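PDB 5Y9D: acyl-coenzyme A oxidase 1, which catalyses the FAD-dependent oxidation of 2,3-saturated acyl-CoA to (2E)-enoyl-CoA, passing electrons to oxygen to give hydrogen peroxide in peroxisomal fatty acid beta-oxidation. Local coordinates for residues R566-Y578 with A596-I610. Sequence-based numbering, arbitrary orientation.
Sequences RIHTRQHLISSFY and ANLFALWSIEEDTGI
Arg570 plugs into a hole formed by Phe599, Trp602, Ser603 and Glu606 of 596-610. From CB the chain leaves with CG anti to the backbone N (chi1 -178°), which carries CG alongside Ser603; a bend at chi2 then lays Arg570 CD 3.5 Å from Phe599 CZ. NE donates an almost straight hydrogen bond to Ser603 OG (2.9 Å, N-H...O 171°), with the oxygen in the guanidinium plane. Arg570 NH2 closes a salt bridge to Glu606 OE2 at 2.9 Å and also meets Trp602 CZ3, the indole plane lying only 10° from that of the guanidinium. Ser603 OG in turn donates a hydrogen bond to Phe599 O, one turn back, so the hydroxyl links Arg570 to the helix backbone. Tyr367 of helix 355-391 adds a cation-pi contact to Arg570. With an alanine in place of Arg570, Glu606 would probably lose its charge partner and a gap would open beside Phe599 and Trp602. Helices 566-578 and 596-606 run antiparallel in the C-terminal, all-helical part of the acyl-CoA oxidase fold, their axes 10.1 Å apart at closest approach. Phe599 returns the interlock, its ring a knob among Arg570, Leu573, Ile574 and Phe577; Ile574 CG1 packs against Phe599 CE2. Where the backbones run nearer, small residues face larger ones: Ala600 meets the tip of Ile574, and Ala596 CB sits over one face of the Phe577 ring and 3.3 Å from Tyr578 CE1. At the other end, beyond helix 596-606, Arg566 NH1 forms a salt bridge with Asp607 OD2, a weak, strongly bent hydrogen bond, while Ile567 CD1 and Ile610 CD1 meet tip to tip at 3.7 Å.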
ATOM      1  N   ARG A 566       3.914  18.396  -8.253  1.00 29.55           N
ATOM      2  CA  ARG A 566       3.437  17.209  -8.918  1.00 31.83           C
ATOM      3  C   ARG A 566       3.510  17.319 -10.406  1.00 31.14           C
ATOM      4  O   ARG A 566       4.064  16.430 -11.001  1.00 30.30           O
ATOM      5  CB  ARG A 566       1.995  16.856  -8.533  1.00 35.80           C
ATOM      6  CG  ARG A 566       1.700  15.371  -8.746  1.00 37.89           C
ATOM      7  CD  ARG A 566       0.394  15.152  -9.431  1.00 41.47           C
ATOM      8  NE  ARG A 566      -0.673  14.921  -8.481  1.00 48.27           N
ATOM      9  CZ  ARG A 566      -1.967  15.086  -8.767  1.00 54.89           C
ATOM     10  NH1 ARG A 566      -2.333  15.517  -9.981  1.00 53.47           N
ATOM     11  NH2 ARG A 566      -2.896  14.825  -7.834  1.00 52.91           N
ATOM     12  N   ILE A 567       2.909  18.367 -11.001  1.00 30.36           N
ATOM     13  CA  ILE A 567       2.952  18.528 -12.464  1.00 30.38           C
ATOM     14  C   ILE A 567       4.375  18.739 -12.989  1.00 27.40           C
ATOM     15  O   ILE A 567       4.732  18.197 -14.007  1.00 25.82           O
ATOM     16  CB  ILE A 567       2.120  19.700 -13.029  1.00 33.28           C
ATOM     17  CG1 ILE A 567       0.834  19.937 -12.257  1.00 36.73           C
ATOM     18  CG2 ILE A 567       1.761  19.434 -14.489  1.00 33.13           C
ATOM     19  CD1 ILE A 567      -0.064  18.722 -12.206  1.00 39.81           C
ATOM     20  N   HIS A 568       5.180  19.529 -12.301  1.00 27.46           N
ATOM     21  CA  HIS A 568       6.503  19.906 -12.826  1.00 26.89           C
ATOM     22  C   HIS A 568       7.452  18.711 -12.797  1.00 28.03           C
ATOM     23  O   HIS A 568       8.239  18.496 -13.712  1.00 30.88           O
ATOM     24  CB  HIS A 568       7.090  21.050 -11.992  1.00 27.59           C
ATOM     25  CG  HIS A 568       8.579  21.161 -12.088  1.00 28.25           C
ATOM     26  ND1 HIS A 568       9.215  21.719 -13.170  1.00 27.62           N
ATOM     27  CD2 HIS A 568       9.556  20.740 -11.258  1.00 29.45           C
ATOM     28  CE1 HIS A 568      10.522  21.662 -12.993  1.00 28.09           C
ATOM     29  NE2 HIS A 568      10.754  21.064 -11.847  1.00 29.94           N
ATOM     30  N   THR A 569       7.381  17.950 -11.715  1.00 27.81           N
ATOM     31  CA  THR A 569       8.062  16.681 -11.622  1.00 27.33           C
ATOM     32  C   THR A 569       7.631  15.766 -12.750  1.00 26.41           C
ATOM     33  O   THR A 569       8.505  15.210 -13.453  1.00 23.16           O
ATOM     34  CB  THR A 569       7.810  15.960 -10.280  1.00 27.21           C
ATOM     35  OG1 THR A 569       8.293  16.761  -9.197  1.00 26.79           O
ATOM     36  CG2 THR A 569       8.556  14.661 -10.256  1.00 28.01           C
ATOM     37  N   ARG A 570       6.313  15.601 -12.950  1.00 24.82           N
ATOM     38  CA  ARG A 570       5.891  14.688 -14.007  1.00 26.33           C
ATOM     39  C   ARG A 570       6.371  15.162 -15.381  1.00 26.77           C
ATOM     40  O   ARG A 570       6.801  14.338 -16.198  1.00 24.77           O
ATOM     41  CB  ARG A 570       4.394  14.431 -14.018  1.00 30.00           C
ATOM     42  CG  ARG A 570       3.977  13.442 -15.108  1.00 31.77           C
ATOM     43  CD  ARG A 570       4.622  12.052 -14.897  1.00 33.94           C
ATOM     44  NE  ARG A 570       3.547  11.063 -14.772  1.00 37.25           N
ATOM     45  CZ  ARG A 570       3.143  10.494 -13.645  1.00 36.46           C
ATOM     46  NH1 ARG A 570       3.755  10.706 -12.495  1.00 34.04           N
ATOM     47  NH2 ARG A 570       2.115   9.666 -13.688  1.00 43.34           N
ATOM     48  N   GLN A 571       6.325  16.483 -15.601  1.00 26.70           N
ATOM     49  CA  GLN A 571       6.850  17.129 -16.818  1.00 28.07           C
ATOM     50  C   GLN A 571       8.370  16.936 -16.956  1.00 28.02           C
ATOM     51  O   GLN A 571       8.891  16.735 -18.046  1.00 28.95           O
ATOM     52  CB  GLN A 571       6.452  18.630 -16.830  1.00 29.79           C
ATOM     53  CG  GLN A 571       7.042  19.482 -17.948  1.00 28.88           C
ATOM     54  CD  GLN A 571       8.479  19.890 -17.681  1.00 28.59           C
ATOM     55  OE1 GLN A 571       8.891  20.078 -16.527  1.00 31.34           O
ATOM     56  NE2 GLN A 571       9.265  19.969 -18.730  1.00 28.20           N
ATOM     57  N   HIS A 572       9.087  16.997 -15.853  1.00 29.38           N
ATOM     58  CA  HIS A 572      10.512  16.747 -15.890  1.00 30.27           C
ATOM     59  C   HIS A 572      10.866  15.330 -16.355  1.00 31.91           C
ATOM     60  O   HIS A 572      11.838  15.124 -17.122  1.00 34.14           O
ATOM     61  CB  HIS A 572      11.109  16.970 -14.518  1.00 31.75           C
ATOM     62  CG  HIS A 572      12.594  17.117 -14.527  1.00 35.30           C
ATOM     63  ND1 HIS A 572      13.233  18.118 -15.220  1.00 37.18           N
ATOM     64  CD2 HIS A 572      13.563  16.417 -13.898  1.00 39.21           C
ATOM     65  CE1 HIS A 572      14.536  18.019 -15.035  1.00 39.71           C
ATOM     66  NE2 HIS A 572      14.762  16.999 -14.230  1.00 41.03           N
ATOM     67  N   LEU A 573      10.099  14.348 -15.900  1.00 30.78           N
ATOM     68  CA  LEU A 573      10.449  12.958 -16.191  1.00 31.07           C
ATOM     69  C   LEU A 573      10.134  12.635 -17.620  1.00 31.24           C
ATOM     70  O   LEU A 573      10.961  12.035 -18.326  1.00 32.59           O
ATOM     71  CB  LEU A 573       9.736  11.984 -15.278  1.00 31.21           C
ATOM     72  CG  LEU A 573      10.373  11.756 -13.918  1.00 33.63           C
ATOM     73  CD1 LEU A 573       9.469  10.792 -13.143  1.00 35.70           C
ATOM     74  CD2 LEU A 573      11.792  11.188 -14.014  1.00 34.30           C
ATOM     75  N   ILE A 574       8.937  13.030 -18.041  1.00 30.55           N
ATOM     76  CA  ILE A 574       8.514  12.871 -19.432  1.00 31.65           C
ATOM     77  C   ILE A 574       9.571  13.516 -20.332  1.00 32.24           C
ATOM     78  O   ILE A 574      10.076  12.882 -21.250  1.00 33.17           O
ATOM     79  CB  ILE A 574       7.096  13.473 -19.666  1.00 31.69           C
ATOM     80  CG1 ILE A 574       6.041  12.572 -19.014  1.00 28.74           C
ATOM     81  CG2 ILE A 574       6.824  13.728 -21.162  1.00 29.55           C
ATOM     82  CD1 ILE A 574       4.670  13.209 -18.936  1.00 29.68           C
ATOM     83  N   SER A 575       9.961  14.746 -20.012  1.00 34.18           N
ATOM     84  CA  SER A 575      10.990  15.437 -20.809  1.00 36.26           C
ATOM     85  C   SER A 575      12.318  14.734 -20.785  1.00 35.58           C
ATOM     86  O   SER A 575      12.986  14.684 -21.810  1.00 37.58           O
ATOM     87  CB  SER A 575      11.213  16.870 -20.337  1.00 37.25           C
ATOM     88  OG  SER A 575      10.291  17.733 -20.938  1.00 38.98           O
ATOM     89  N   SER A 576      12.725  14.227 -19.619  1.00 34.20           N
ATOM     90  CA  SER A 576      14.009  13.546 -19.520  1.00 34.53           C
ATOM     91  C   SER A 576      14.039  12.236 -20.304  1.00 30.64           C
ATOM     92  O   SER A 576      15.065  11.876 -20.855  1.00 30.44           O
ATOM     93  CB  SER A 576      14.386  13.289 -18.064  1.00 39.36           C
ATOM     94  OG  SER A 576      14.344  14.495 -17.325  1.00 46.99           O
ATOM     95  N   PHE A 577      12.918  11.538 -20.356  1.00 28.85           N
ATOM     96  CA  PHE A 577      12.825  10.297 -21.112  1.00 27.90           C
ATOM     97  C   PHE A 577      13.010  10.561 -22.590  1.00 29.71           C
ATOM     98  O   PHE A 577      13.785   9.869 -23.244  1.00 29.47           O
ATOM     99  CB  PHE A 577      11.471   9.626 -20.879  1.00 27.68           C
ATOM    100  CG  PHE A 577      11.440   8.154 -21.188  1.00 28.51           C
ATOM    101  CD1 PHE A 577      12.536   7.484 -21.744  1.00 29.06           C
ATOM    102  CD2 PHE A 577      10.285   7.439 -20.958  1.00 28.83           C
ATOM    103  CE1 PHE A 577      12.474   6.139 -22.022  1.00 28.33           C
ATOM    104  CE2 PHE A 577      10.219   6.092 -21.249  1.00 29.74           C
ATOM    105  CZ  PHE A 577      11.321   5.438 -21.770  1.00 28.59           C
ATOM    106  N   TYR A 578      12.327  11.575 -23.117  1.00 30.51           N
ATOM    107  CA  TYR A 578      12.498  11.945 -24.549  1.00 31.35           C
ATOM    108  C   TYR A 578      13.910  12.410 -24.898  1.00 31.22           C
ATOM    109  O   TYR A 578      14.404  12.133 -25.970  1.00 30.30           O
ATOM    110  CB  TYR A 578      11.518  13.053 -24.932  1.00 29.22           C
ATOM    111  CG  TYR A 578      10.128  12.552 -25.147  1.00 28.35           C
ATOM    112  CD1 TYR A 578       9.879  11.557 -26.063  1.00 26.41           C
ATOM    113  CD2 TYR A 578       9.053  13.084 -24.447  1.00 27.82           C
ATOM    114  CE1 TYR A 578       8.603  11.089 -26.268  1.00 26.13           C
ATOM    115  CE2 TYR A 578       7.767  12.626 -24.670  1.00 26.40           C
ATOM    116  CZ  TYR A 578       7.556  11.628 -25.593  1.00 24.92           C
ATOM    117  OH  TYR A 578       6.301  11.142 -25.825  1.00 24.98           O
ATOM    118  N   ALA A 596       7.590   5.954 -24.144  1.00 29.47           N
ATOM    119  CA  ALA A 596       7.517   7.398 -23.830  1.00 31.09           C
ATOM    120  C   ALA A 596       6.136   7.982 -24.037  1.00 31.77           C
ATOM    121  O   ALA A 596       5.592   8.597 -23.127  1.00 31.55           O
ATOM    122  CB  ALA A 596       8.496   8.194 -24.664  1.00 33.05           C
ATOM    123  N   ASN A 597       5.558   7.781 -25.222  1.00 32.44           N
ATOM    124  CA  ASN A 597       4.275   8.401 -25.528  1.00 33.32           C
ATOM    125  C   ASN A 597       3.175   7.803 -24.693  1.00 34.47           C
ATOM    126  O   ASN A 597       2.215   8.492 -24.342  1.00 35.49           O
ATOM    127  CB  ASN A 597       3.888   8.211 -26.980  1.00 35.59           C
ATOM    128  CG  ASN A 597       4.907   8.774 -27.936  1.00 36.19           C
ATOM    129  OD1 ASN A 597       5.597   9.750 -27.634  1.00 35.39           O
ATOM    130  ND2 ASN A 597       5.016   8.144 -29.100  1.00 36.47           N
ATOM    131  N   LEU A 598       3.300   6.510 -24.421  1.00 33.25           N
ATOM    132  CA  LEU A 598       2.396   5.845 -23.530  1.00 34.43           C
ATOM    133  C   LEU A 598       2.436   6.505 -22.146  1.00 33.18           C
ATOM    134  O   LEU A 598       1.407   6.861 -21.582  1.00 35.19           O
ATOM    135  CB  LEU A 598       2.766   4.371 -23.435  1.00 36.61           C
ATOM    136  CG  LEU A 598       1.989   3.560 -22.398  1.00 37.20           C
ATOM    137  CD1 LEU A 598       0.498   3.697 -22.598  1.00 35.80           C
ATOM    138  CD2 LEU A 598       2.412   2.109 -22.512  1.00 41.18           C
ATOM    139  N   PHE A 599       3.628   6.664 -21.598  1.00 33.94           N
ATOM    140  CA  PHE A 599       3.831   7.346 -20.307  1.00 31.36           C
ATOM    141  C   PHE A 599       3.201   8.744 -20.342  1.00 32.02           C
ATOM    142  O   PHE A 599       2.387   9.090 -19.503  1.00 32.68           O
ATOM    143  CB  PHE A 599       5.351   7.412 -20.028  1.00 28.70           C
ATOM    144  CG  PHE A 599       5.731   8.167 -18.788  1.00 24.91           C
ATOM    145  CD1 PHE A 599       5.057   7.978 -17.610  1.00 23.10           C
ATOM    146  CD2 PHE A 599       6.810   9.033 -18.812  1.00 25.30           C
ATOM    147  CE1 PHE A 599       5.382   8.676 -16.487  1.00 22.87           C
ATOM    148  CE2 PHE A 599       7.175   9.723 -17.682  1.00 24.49           C
ATOM    149  CZ  PHE A 599       6.451   9.544 -16.517  1.00 24.81           C
ATOM    150  N   ALA A 600       3.582   9.538 -21.330  1.00 35.22           N
ATOM    151  CA  ALA A 600       3.026  10.880 -21.517  1.00 35.61           C
ATOM    152  C   ALA A 600       1.504  10.896 -21.599  1.00 36.61           C
ATOM    153  O   ALA A 600       0.862  11.574 -20.788  1.00 37.60           O
ATOM    154  CB  ALA A 600       3.622  11.521 -22.760  1.00 36.21           C
ATOM    155  N   LEU A 601       0.926  10.155 -22.552  1.00 35.29           N
ATOM    156  CA  LEU A 601      -0.540  10.163 -22.738  1.00 35.13           C
ATOM    157  C   LEU A 601      -1.283   9.569 -21.569  1.00 36.32           C
ATOM    158  O   LEU A 601      -2.331  10.077 -21.151  1.00 42.19           O
ATOM    159  CB  LEU A 601      -0.955   9.413 -24.006  1.00 36.60           C
ATOM    160  CG  LEU A 601      -0.640  10.155 -25.302  1.00 39.01           C
ATOM    161  CD1 LEU A 601      -0.769   9.239 -26.502  1.00 43.20           C
ATOM    162  CD2 LEU A 601      -1.522  11.370 -25.474  1.00 39.40           C
ATOM    163  N   TRP A 602      -0.770   8.472 -21.046  1.00 34.10           N
ATOM    164  CA  TRP A 602      -1.325   7.926 -19.829  1.00 33.38           C
ATOM    165  C   TRP A 602      -1.324   8.976 -18.723  1.00 34.75           C
ATOM    166  O   TRP A 602      -2.267   9.012 -17.937  1.00 36.83           O
ATOM    167  CB  TRP A 602      -0.538   6.696 -19.387  1.00 32.62           C
ATOM    168  CG  TRP A 602      -0.963   6.117 -18.070  1.00 31.34           C
ATOM    169  CD1 TRP A 602      -2.098   5.388 -17.808  1.00 29.21           C
ATOM    170  CD2 TRP A 602      -0.237   6.187 -16.838  1.00 29.92           C
ATOM    171  NE1 TRP A 602      -2.118   5.011 -16.492  1.00 28.89           N
ATOM    172  CE2 TRP A 602      -0.994   5.485 -15.870  1.00 28.21           C
ATOM    173  CE3 TRP A 602       0.994   6.766 -16.462  1.00 29.73           C
ATOM    174  CZ2 TRP A 602      -0.573   5.348 -14.556  1.00 28.84           C
ATOM    175  CZ3 TRP A 602       1.421   6.630 -15.147  1.00 28.75           C
ATOM    176  CH2 TRP A 602       0.653   5.925 -14.212  1.00 29.53           C
ATOM    177  N   SER A 603      -0.283   9.816 -18.643  1.00 35.37           N
ATOM    178  CA  SER A 603      -0.207  10.833 -17.577  1.00 35.99           C
ATOM    179  C   SER A 603      -1.270  11.897 -17.787  1.00 38.35           C
ATOM    180  O   SER A 603      -1.863  12.371 -16.823  1.00 35.93           O
ATOM    181  CB  SER A 603       1.155  11.501 -17.510  1.00 35.15           C
ATOM    182  OG  SER A 603       2.169  10.572 -17.229  1.00 33.29           O
ATOM    183  N   ILE A 604      -1.540  12.256 -19.042  1.00 41.44           N
ATOM    184  CA  ILE A 604      -2.706  13.099 -19.315  1.00 43.07           C
ATOM    185  C   ILE A 604      -3.924  12.432 -18.673  1.00 47.03           C
ATOM    186  O   ILE A 604      -4.723  13.077 -18.011  1.00 46.76           O
ATOM    187  CB  ILE A 604      -3.026  13.272 -20.813  1.00 41.92           C
ATOM    188  CG1 ILE A 604      -1.840  13.789 -21.625  1.00 39.60           C
ATOM    189  CG2 ILE A 604      -4.228  14.197 -20.997  1.00 43.05           C
ATOM    190  CD1 ILE A 604      -1.312  15.130 -21.214  1.00 39.51           C
ATOM    191  N   GLU A 605      -4.045  11.127 -18.876  1.00 50.12           N
ATOM    192  CA  GLU A 605      -5.205  10.365 -18.410  1.00 53.45           C
ATOM    193  C   GLU A 605      -5.490  10.358 -16.904  1.00 54.91           C
ATOM    194  O   GLU A 605      -6.620  10.083 -16.515  1.00 56.00           O
ATOM    195  CB  GLU A 605      -5.071   8.910 -18.842  1.00 58.77           C
ATOM    196  CG  GLU A 605      -5.987   8.494 -19.965  1.00 61.17           C
ATOM    197  CD  GLU A 605      -5.922   7.002 -20.219  1.00 63.57           C
ATOM    198  OE1 GLU A 605      -5.382   6.240 -19.370  1.00 62.59           O
ATOM    199  OE2 GLU A 605      -6.423   6.588 -21.278  1.00 64.81           O
ATOM    200  N   GLU A 606      -4.483  10.565 -16.061  1.00 57.01           N
ATOM    201  CA  GLU A 606      -4.728  10.689 -14.625  1.00 61.30           C
ATOM    202  C   GLU A 606      -5.145  12.127 -14.334  1.00 61.93           C
ATOM    203  O   GLU A 606      -6.031  12.373 -13.526  1.00 66.07           O
ATOM    204  CB  GLU A 606      -3.476  10.354 -13.806  1.00 71.60           C
ATOM    205  CG  GLU A 606      -2.872   8.956 -13.998  1.00 77.65           C
ATOM    206  CD  GLU A 606      -1.727   8.660 -13.002  1.00 82.10           C
ATOM    207  OE1 GLU A 606      -1.909   7.763 -12.142  1.00 82.88           O
ATOM    208  OE2 GLU A 606      -0.646   9.318 -13.060  1.00 72.52           O
ATOM    209  N   ASP A 607      -4.497  13.071 -15.016  1.00 61.22           N
ATOM    210  CA  ASP A 607      -4.653  14.504 -14.761  1.00 59.61           C
ATOM    211  C   ASP A 607      -5.563  15.170 -15.808  1.00 58.86           C
ATOM    212  O   ASP A 607      -5.291  16.283 -16.249  1.00 60.74           O
ATOM    213  CB  ASP A 607      -3.282  15.203 -14.800  1.00 60.22           C
ATOM    214  CG  ASP A 607      -2.250  14.575 -13.855  1.00 65.01           C
ATOM    215  OD1 ASP A 607      -1.627  13.540 -14.218  1.00 65.08           O
ATOM    216  OD2 ASP A 607      -2.021  15.147 -12.763  1.00 74.03           O
ATOM    217  N   THR A 608      -6.639  14.497 -16.208  1.00 56.08           N
ATOM    218  CA  THR A 608      -7.516  15.013 -17.271  1.00 52.72           C
ATOM    219  C   THR A 608      -8.132  16.365 -16.859  1.00 52.05           C
ATOM    220  O   THR A 608      -8.183  17.308 -17.657  1.00 50.13           O
ATOM    221  CB  THR A 608      -8.569  13.942 -17.662  1.00 53.48           C
ATOM    222  OG1 THR A 608      -8.010  13.091 -18.673  1.00 60.87           O
ATOM    223  CG2 THR A 608      -9.835  14.529 -18.197  1.00 53.20           C
ATOM    224  N   GLY A 609      -8.562  16.454 -15.600  1.00 51.17           N
ATOM    225  CA  GLY A 609      -9.061  17.697 -15.035  1.00 48.88           C
ATOM    226  C   GLY A 609      -8.127  18.841 -15.346  1.00 50.73           C
ATOM    227  O   GLY A 609      -8.561  19.883 -15.842  1.00 51.26           O
ATOM    228  N   ILE A 610      -6.837  18.629 -15.099  1.00 52.28           N
ATOM    229  CA  ILE A 610      -5.850  19.710 -15.170  1.00 54.72           C
ATOM    230  C   ILE A 610      -5.693  20.270 -16.581  1.00 53.92           C
ATOM    231  O   ILE A 610      -5.456  21.456 -16.734  1.00 58.42           O
ATOM    232  CB  ILE A 610      -4.475  19.266 -14.613  1.00 56.72           C
ATOM    233  CG1 ILE A 610      -4.551  19.129 -13.089  1.00 59.04           C
ATOM    234  CG2 ILE A 610      -3.376  20.265 -14.971  1.00 59.47           C
ATOM    235  CD1 ILE A 610      -3.704  18.015 -12.499  1.00 60.02           C
TER